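Rik1-associated factor 1 (Schizosaccharomyces pombe, PDB 4O9D) is a component of the Clr4 methyltransferase complex, which methylates and ubiquitylates histone H3 and so contributes to the establishment of heterochromatin. Local coordinates at residues Ser90-Leu104 / Gly107-Glu119. Residues are numbered along the deposited sequence; the frame is centred on the assembly and turned at random.
Sequences STISDLCFSKGNLFL and GAFDNAVKVWDME. With EDO (1,2-ethanediol), chain D; EDO (1,2-ethanediol), chain C.
Phe109 and Thr91 meet at one end, and Met118 and Leu104 near the other, of an antiparallel blade in the WD-repeat beta-propeller domain of this protein. The blade's strands 87-97, 103-108 and 113-117 run up and down as a meander, so the contact spans two consecutive hairpins.

Phe109 is the second residue of the type I turn, Ala108 to Asn111, that leads out of strand 103-108. Its CG lies anti to the carbonyl carbon (chi1 -76°), which sets the ring alongside Thr91. Thr91 CB stands over one ring face in a CH-pi contact, 4.0 Å from the centroid. Ser93 CB touches the ring at CE1. The backbones join too: Phe109 N donates to Thr91 O (3.1 Å) in the carbonyl plane. An alanine in place of Phe109 would keep that bond but would probably leave Thr91 and Ser93 without the ring they pack on. Thr91 OG1 itself bonds to Ala51 N, in the loop after strand 44-49 of the neighbouring blade.

Just beyond, a classic beta bulge sets Ser93 and Asp94 against the single residue Gly107. Ser93 N donates to Gly107 O, and Gly107 N to Asp94 O. The Asp94 carboxylate turns away and forms a salt bridge with Lys135 of the next blade.

At the other end, Leu104 pairs with Trp116 through two backbone bonds, each 2.9 Å: Leu104 N to Trp116 O, and Trp116 N to Leu104 O. Leu104 CD1 sits over the centre of one face of the Phe97 ring, 3.7 Å above its plane. Met118 folds back beside this pair. Its chain bends at chi2 and chi3, and CE comes 4.0 Å from Leu104 CB. SD is at the edge of the Phe97 ring, a Met-aromatic contact. One water closes this end, donating to Leu102 O (2.7 Å) and accepting from Met118 N (2.8 Å).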
# COMPACT_ATOMS: atom_id res chain seq x y z
N SER A 90 17.18 1.34 6.64
CA SER A 90 16.40 2.20 5.76
C SER A 90 14.93 1.78 5.72
O SER A 90 14.62 0.61 5.55
CB SER A 90 16.94 2.15 4.33
OG SER A 90 18.35 2.33 4.28
N THR A 91 14.04 2.75 5.85
CA THR A 91 12.61 2.54 5.73
C THR A 91 12.17 1.56 4.63
O THR A 91 12.54 1.69 3.47
CB THR A 91 11.92 3.88 5.49
OG1 THR A 91 12.12 4.70 6.65
CG2 THR A 91 10.41 3.70 5.23
N ILE A 92 11.34 0.59 5.00
CA ILE A 92 10.75 -0.31 4.03
C ILE A 92 9.58 0.42 3.40
O ILE A 92 8.67 0.88 4.11
CB ILE A 92 10.24 -1.61 4.66
CG1 ILE A 92 11.40 -2.35 5.35
CG2 ILE A 92 9.57 -2.50 3.58
CD1 ILE A 92 12.43 -2.88 4.40
N SER A 93 9.59 0.53 2.08
CA SER A 93 8.58 1.33 1.41
C SER A 93 7.46 0.43 0.85
O SER A 93 6.31 0.84 0.80
CB SER A 93 9.21 2.22 0.32
OG SER A 93 9.86 1.43 -0.66
N ASP A 94 7.78 -0.79 0.46
CA ASP A 94 6.74 -1.69 0.01
C ASP A 94 7.25 -3.11 0.04
O ASP A 94 8.45 -3.35 0.17
CB ASP A 94 6.25 -1.32 -1.41
CG ASP A 94 4.73 -1.59 -1.61
OD1 ASP A 94 4.10 -2.22 -0.73
OD2 ASP A 94 4.18 -1.17 -2.66
N LEU A 95 6.34 -4.06 -0.06
CA LEU A 95 6.72 -5.45 -0.17
C LEU A 95 5.53 -6.25 -0.64
O LEU A 95 4.39 -5.82 -0.47
CB LEU A 95 7.28 -6.00 1.14
CG LEU A 95 6.74 -5.46 2.46
CD1 LEU A 95 5.31 -5.89 2.68
CD2 LEU A 95 7.63 -5.94 3.61
N CYS A 96 5.80 -7.37 -1.28
CA CYS A 96 4.73 -8.23 -1.74
C CYS A 96 5.30 -9.62 -1.95
O CYS A 96 6.45 -9.77 -2.35
CB CYS A 96 4.11 -7.69 -3.03
SG CYS A 96 5.31 -7.29 -4.30
N PHE A 97 4.49 -10.62 -1.67
CA PHE A 97 4.90 -12.01 -1.85
C PHE A 97 4.72 -12.43 -3.30
O PHE A 97 3.80 -11.98 -3.98
CB PHE A 97 4.06 -12.92 -0.96
CG PHE A 97 4.50 -12.92 0.48
CD1 PHE A 97 5.52 -13.77 0.90
CD2 PHE A 97 3.89 -12.10 1.41
CE1 PHE A 97 5.92 -13.80 2.22
CE2 PHE A 97 4.30 -12.12 2.75
CZ PHE A 97 5.31 -12.98 3.15
N SER A 98 5.62 -13.30 -3.76
CA SER A 98 5.56 -13.82 -5.12
C SER A 98 4.32 -14.66 -5.36
O SER A 98 3.82 -15.32 -4.44
CB SER A 98 6.81 -14.68 -5.38
OG SER A 98 6.62 -15.45 -6.54
N LYS A 99 3.83 -14.66 -6.59
CA LYS A 99 2.63 -15.45 -6.93
C LYS A 99 2.88 -16.96 -6.78
O LYS A 99 1.95 -17.74 -6.58
CB LYS A 99 2.15 -15.11 -8.34
CG LYS A 99 1.76 -13.64 -8.52
CD LYS A 99 0.83 -13.17 -7.40
CE LYS A 99 0.17 -11.82 -7.74
NZ LYS A 99 -0.96 -11.50 -6.79
N GLY A 100 4.14 -17.37 -6.90
CA GLY A 100 4.52 -18.77 -6.71
C GLY A 100 4.73 -19.15 -5.24
O GLY A 100 5.08 -20.29 -4.93
N ASN A 101 4.53 -18.19 -4.34
CA ASN A 101 4.60 -18.44 -2.90
C ASN A 101 5.99 -18.77 -2.35
O ASN A 101 6.12 -19.12 -1.18
CB ASN A 101 3.66 -19.59 -2.49
CG ASN A 101 2.18 -19.20 -2.54
OD1 ASN A 101 1.64 -18.62 -1.59
ND2 ASN A 101 1.51 -19.57 -3.63
N LEU A 102 7.04 -18.67 -3.16
CA LEU A 102 8.37 -19.00 -2.66
C LEU A 102 9.14 -17.80 -2.13
O LEU A 102 10.00 -17.93 -1.24
CB LEU A 102 9.20 -19.70 -3.74
CG LEU A 102 8.82 -21.15 -3.99
CD1 LEU A 102 9.76 -21.77 -5.02
CD2 LEU A 102 8.86 -21.94 -2.67
N PHE A 103 8.85 -16.61 -2.67
CA PHE A 103 9.73 -15.47 -2.44
C PHE A 103 8.99 -14.25 -1.94
O PHE A 103 7.78 -14.11 -2.16
CB PHE A 103 10.48 -15.13 -3.74
CG PHE A 103 11.32 -16.28 -4.26
CD1 PHE A 103 12.53 -16.59 -3.65
CD2 PHE A 103 10.90 -17.04 -5.34
CE1 PHE A 103 13.31 -17.66 -4.12
CE2 PHE A 103 11.67 -18.11 -5.81
CZ PHE A 103 12.87 -18.42 -5.20
N LEU A 104 9.73 -13.37 -1.26
CA LEU A 104 9.23 -12.07 -0.84
C LEU A 104 10.04 -10.97 -1.54
O LEU A 104 11.26 -10.98 -1.50
CB LEU A 104 9.36 -11.92 0.68
CG LEU A 104 8.97 -10.56 1.27
CD1 LEU A 104 7.46 -10.29 1.14
CD2 LEU A 104 9.42 -10.42 2.76
N GLY A 107 11.14 -3.31 -1.12
CA GLY A 107 11.70 -2.05 -1.59
C GLY A 107 12.01 -1.15 -0.41
O GLY A 107 11.34 -1.20 0.61
N ALA A 108 13.03 -0.31 -0.52
CA ALA A 108 13.37 0.54 0.60
C ALA A 108 14.08 1.83 0.18
O ALA A 108 14.40 2.06 -1.00
CB ALA A 108 14.26 -0.24 1.61
N PHE A 109 14.37 2.62 1.20
CA PHE A 109 15.01 3.92 1.05
C PHE A 109 16.54 3.79 0.93
O PHE A 109 17.27 4.78 0.96
CB PHE A 109 14.62 4.81 2.23
CG PHE A 109 13.22 5.37 2.15
CD1 PHE A 109 12.33 4.94 1.16
CD2 PHE A 109 12.80 6.33 3.06
CE1 PHE A 109 11.06 5.47 1.08
CE2 PHE A 109 11.52 6.86 2.99
CZ PHE A 109 10.65 6.42 1.99
N ASP A 110 17.01 2.56 0.75
CA ASP A 110 18.40 2.36 0.32
C ASP A 110 18.55 2.29 -1.21
O ASP A 110 19.64 2.03 -1.71
CB ASP A 110 18.98 1.10 0.96
CG ASP A 110 18.33 -0.16 0.43
OD1 ASP A 110 17.19 -0.06 -0.10
OD2 ASP A 110 18.95 -1.24 0.56
N ASN A 111 17.46 2.53 -1.94
CA ASN A 111 17.46 2.47 -3.41
C ASN A 111 17.53 1.07 -4.01
O ASN A 111 17.90 0.93 -5.17
CB ASN A 111 18.66 3.26 -4.01
CG ASN A 111 18.69 4.70 -3.55
OD1 ASN A 111 17.79 5.18 -2.83
ND2 ASN A 111 19.73 5.42 -3.97
N ALA A 112 17.21 0.03 -3.24
CA ALA A 112 17.37 -1.34 -3.74
C ALA A 112 16.07 -2.14 -3.71
O ALA A 112 15.26 -1.95 -2.82
CB ALA A 112 18.47 -2.08 -2.92
N VAL A 113 15.86 -3.00 -4.71
CA VAL A 113 14.84 -4.02 -4.60
C VAL A 113 15.53 -5.35 -4.21
O VAL A 113 16.49 -5.75 -4.87
CB VAL A 113 14.09 -4.20 -5.94
CG1 VAL A 113 12.97 -5.19 -5.75
CG2 VAL A 113 13.52 -2.86 -6.44
N LYS A 114 15.05 -6.02 -3.17
CA LYS A 114 15.61 -7.32 -2.75
C LYS A 114 14.58 -8.45 -2.84
O LYS A 114 13.36 -8.23 -2.77
CB LYS A 114 16.22 -7.25 -1.35
CG LYS A 114 17.46 -6.33 -1.29
CD LYS A 114 18.02 -6.09 0.12
CE LYS A 114 19.28 -5.21 0.11
NZ LYS A 114 19.94 -5.12 1.45
N VAL A 115 15.11 -9.66 -2.99
CA VAL A 115 14.29 -10.86 -3.14
C VAL A 115 14.74 -11.87 -2.06
O VAL A 115 15.91 -12.25 -2.04
CB VAL A 115 14.51 -11.49 -4.54
CG1 VAL A 115 13.68 -12.75 -4.68
CG2 VAL A 115 14.18 -10.49 -5.63
N TRP A 116 13.81 -12.30 -1.20
CA TRP A 116 14.15 -13.18 -0.08
C TRP A 116 13.40 -14.52 -0.18
O TRP A 116 12.25 -14.56 -0.59
CB TRP A 116 13.77 -12.53 1.27
CG TRP A 116 14.14 -11.09 1.44
CD1 TRP A 116 13.40 -10.00 1.05
CD2 TRP A 116 15.33 -10.56 2.06
NE1 TRP A 116 14.06 -8.83 1.38
CE2 TRP A 116 15.24 -9.15 1.99
CE3 TRP A 116 16.46 -11.14 2.65
CZ2 TRP A 116 16.24 -8.32 2.49
CZ3 TRP A 116 17.44 -10.32 3.15
CH2 TRP A 116 17.34 -8.92 3.06
N ASP A 117 14.03 -15.62 0.23
CA ASP A 117 13.30 -16.88 0.27
C ASP A 117 12.63 -17.01 1.64
O ASP A 117 12.82 -16.17 2.52
CB ASP A 117 14.19 -18.10 -0.08
CG ASP A 117 15.26 -18.39 0.98
OD1 ASP A 117 15.07 -18.06 2.17
OD2 ASP A 117 16.30 -18.99 0.61
N MET A 118 11.82 -18.05 1.82
CA MET A 118 11.04 -18.14 3.05
C MET A 118 11.88 -18.45 4.30
O MET A 118 11.34 -18.48 5.40
CB MET A 118 9.88 -19.13 2.89
CG MET A 118 8.81 -18.66 1.91
SD MET A 118 8.17 -16.99 2.28
CE MET A 118 9.22 -15.92 1.28
N GLU A 119 13.20 -18.62 4.15
CA GLU A 119 14.04 -18.79 5.36
C GLU A 119 14.91 -17.57 5.65
O GLU A 119 15.79 -17.62 6.52
CB GLU A 119 14.89 -20.04 5.25
CG GLU A 119 14.15 -21.20 4.66
CD GLU A 119 14.93 -21.85 3.54
OE1 GLU A 119 15.85 -22.63 3.87
OE2 GLU A 119 14.62 -21.59 2.35
C1 EDO D . 23.80 3.78 -2.12
O1 EDO D . 23.68 3.26 -3.44
C2 EDO D . 22.45 4.32 -1.67
O2 EDO D . 21.93 3.48 -0.64
C1 EDO C . 9.47 -17.11 9.24
O1 EDO C . 9.27 -18.02 8.16
C2 EDO C . 8.88 -17.68 10.54
O2 EDO C . 9.32 -19.03 10.77
O HOH W 1 11.38 -20.00 -0.21